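Local atomic coordinates of 11R-lipoxygenase (Gersemia fruticosa, PDB entry 3VF1), a protein that probably adds molecular oxygen to polyunsaturated fatty acids as a calcium-dependent lipoxygenase, using one non-heme iron per subunit. Residues E152-E157 / N410-H415. Numbering follows the deposited sequence.
Sequences EQRTKE and NLPSVH
The carboxylate of Glu157 grips Ser413 with both oxygens. Ser413 OG donates to Glu157 OE2 at 2.7 Å, on the syn lone pair. Ser413 N donates to Glu157 OE1 at 3.1 Å, from above the carboxylate plane and 36° out of it. Glu157 CG stands anti to the backbone N (chi1 -170°), and the chain runs on extended, which carries the carboxylate straight across to the loop. The Glu157 chain crosses the Pro412 ring at about a right angle. Tyr134 OH, from strand 130-134, also bonds OE1, so this buried oxygen has two polar partners. An alanine at Glu157 would probably leave the Ser413 N and OG, and Tyr134 OH, without their carboxylate partner and open a gap beside Pro412.

Strand 130-134 belongs to the PLAT beta sandwich, and helix 148-164 follows it in the chain. Residues 410-415 link helices 369-410 and 416-425 of the lipoxygenase region, with a type I beta turn from Pro412 to His415. The contact joins the helix that follows the PLAT sandwich to an interhelical loop of the lipoxygenase region, away from the iron.

One turn back on the helix, Arg154 lies beside the same loop. Arg154 CB packs on Pro412 CB at 3.8 Å. The chain bends at chi3 (-57°), bringing one guanidinium face against Val414 CG1, which sits 3.4 Å from the plane and toward the rim. The group's rotation is fixed by a salt bridge from NE to Glu526 and by hydrogen bonds from NH1 to Asn146 and NH2 to the carbonyl of Ile139.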
# COMPACT_ATOMS: atom_id res chain seq x y z
N GLU A 152 -26.78 -7.62 -21.33
CA GLU A 152 -27.56 -8.41 -20.39
C GLU A 152 -26.67 -9.18 -19.43
O GLU A 152 -27.03 -9.41 -18.28
CB GLU A 152 -28.48 -9.39 -21.14
CG GLU A 152 -29.64 -8.72 -21.85
CD GLU A 152 -30.60 -9.71 -22.49
OE1 GLU A 152 -30.30 -10.92 -22.47
OE2 GLU A 152 -31.65 -9.28 -23.00
N GLN A 153 -25.49 -9.57 -19.90
CA GLN A 153 -24.56 -10.34 -19.09
C GLN A 153 -23.91 -9.47 -18.01
O GLN A 153 -23.92 -9.82 -16.83
CB GLN A 153 -23.47 -10.96 -19.96
CG GLN A 153 -22.47 -11.81 -19.19
CD GLN A 153 -23.15 -12.88 -18.35
OE1 GLN A 153 -22.92 -12.97 -17.15
NE2 GLN A 153 -23.98 -13.70 -18.99
N ARG A 154 -23.37 -8.32 -18.42
CA ARG A 154 -22.67 -7.43 -17.49
C ARG A 154 -23.56 -7.00 -16.33
O ARG A 154 -23.07 -6.73 -15.24
CB ARG A 154 -22.14 -6.21 -18.24
CG ARG A 154 -23.21 -5.30 -18.81
CD ARG A 154 -22.62 -4.39 -19.88
NE ARG A 154 -21.50 -3.59 -19.37
CZ ARG A 154 -20.51 -3.12 -20.11
NH1 ARG A 154 -20.47 -3.35 -21.42
NH2 ARG A 154 -19.54 -2.41 -19.54
N THR A 155 -24.86 -6.94 -16.57
CA THR A 155 -25.81 -6.57 -15.53
C THR A 155 -25.94 -7.71 -14.52
O THR A 155 -26.08 -7.48 -13.32
CB THR A 155 -27.19 -6.25 -16.12
OG1 THR A 155 -27.08 -5.19 -17.07
CG2 THR A 155 -28.16 -5.84 -15.02
N LYS A 156 -25.89 -8.94 -15.02
CA LYS A 156 -25.99 -10.12 -14.17
C LYS A 156 -24.71 -10.33 -13.37
O LYS A 156 -24.75 -10.64 -12.19
CB LYS A 156 -26.28 -11.35 -15.03
CG LYS A 156 -26.24 -12.67 -14.27
CD LYS A 156 -26.53 -13.85 -15.19
CE LYS A 156 -26.28 -15.18 -14.50
NZ LYS A 156 -27.15 -15.36 -13.30
N GLU A 157 -23.57 -10.15 -14.04
CA GLU A 157 -22.27 -10.32 -13.40
C GLU A 157 -22.17 -9.43 -12.17
O GLU A 157 -21.89 -9.90 -11.06
CB GLU A 157 -21.16 -9.97 -14.38
CG GLU A 157 -19.76 -10.34 -13.90
CD GLU A 157 -18.67 -9.81 -14.82
OE1 GLU A 157 -18.92 -8.79 -15.51
OE2 GLU A 157 -17.57 -10.40 -14.85
N ASN A 410 -19.74 -2.77 -8.59
CA ASN A 410 -20.31 -1.87 -9.58
C ASN A 410 -19.76 -2.01 -11.00
O ASN A 410 -20.37 -1.52 -11.95
CB ASN A 410 -20.15 -0.42 -9.12
CG ASN A 410 -20.75 -0.17 -7.75
OD1 ASN A 410 -21.96 0.04 -7.62
ND2 ASN A 410 -19.92 -0.21 -6.72
N LEU A 411 -18.62 -2.67 -11.15
CA LEU A 411 -17.98 -2.78 -12.46
C LEU A 411 -17.93 -4.23 -12.95
O LEU A 411 -17.54 -5.12 -12.20
CB LEU A 411 -16.56 -2.21 -12.42
CG LEU A 411 -16.43 -0.74 -12.03
CD1 LEU A 411 -14.96 -0.34 -12.03
CD2 LEU A 411 -17.23 0.15 -12.95
N PRO A 412 -18.33 -4.45 -14.21
CA PRO A 412 -18.15 -5.76 -14.85
C PRO A 412 -16.74 -5.90 -15.40
O PRO A 412 -16.12 -4.89 -15.73
CB PRO A 412 -19.18 -5.73 -15.98
CG PRO A 412 -19.27 -4.30 -16.35
CD PRO A 412 -19.06 -3.51 -15.08
N SER A 413 -16.25 -7.13 -15.52
CA SER A 413 -14.87 -7.37 -15.94
C SER A 413 -14.59 -6.96 -17.39
O SER A 413 -13.46 -7.04 -17.85
CB SER A 413 -14.51 -8.84 -15.73
OG SER A 413 -15.43 -9.69 -16.40
N VAL A 414 -15.63 -6.52 -18.10
CA VAL A 414 -15.46 -6.06 -19.48
C VAL A 414 -15.20 -4.56 -19.53
O VAL A 414 -14.84 -4.01 -20.58
CB VAL A 414 -16.70 -6.41 -20.34
CG1 VAL A 414 -17.89 -5.53 -19.95
CG2 VAL A 414 -16.39 -6.26 -21.82
N HIS A 415 -15.37 -3.89 -18.40
CA HIS A 415 -15.16 -2.45 -18.30
C HIS A 415 -13.67 -2.12 -18.27
O HIS A 415 -12.90 -2.78 -17.57
CB HIS A 415 -15.84 -1.92 -17.04
CG HIS A 415 -16.06 -0.44 -17.03
ND1 HIS A 415 -15.03 0.47 -17.18
CD2 HIS A 415 -17.19 0.29 -16.89
CE1 HIS A 415 -15.52 1.69 -17.13
NE2 HIS A 415 -16.83 1.62 -16.96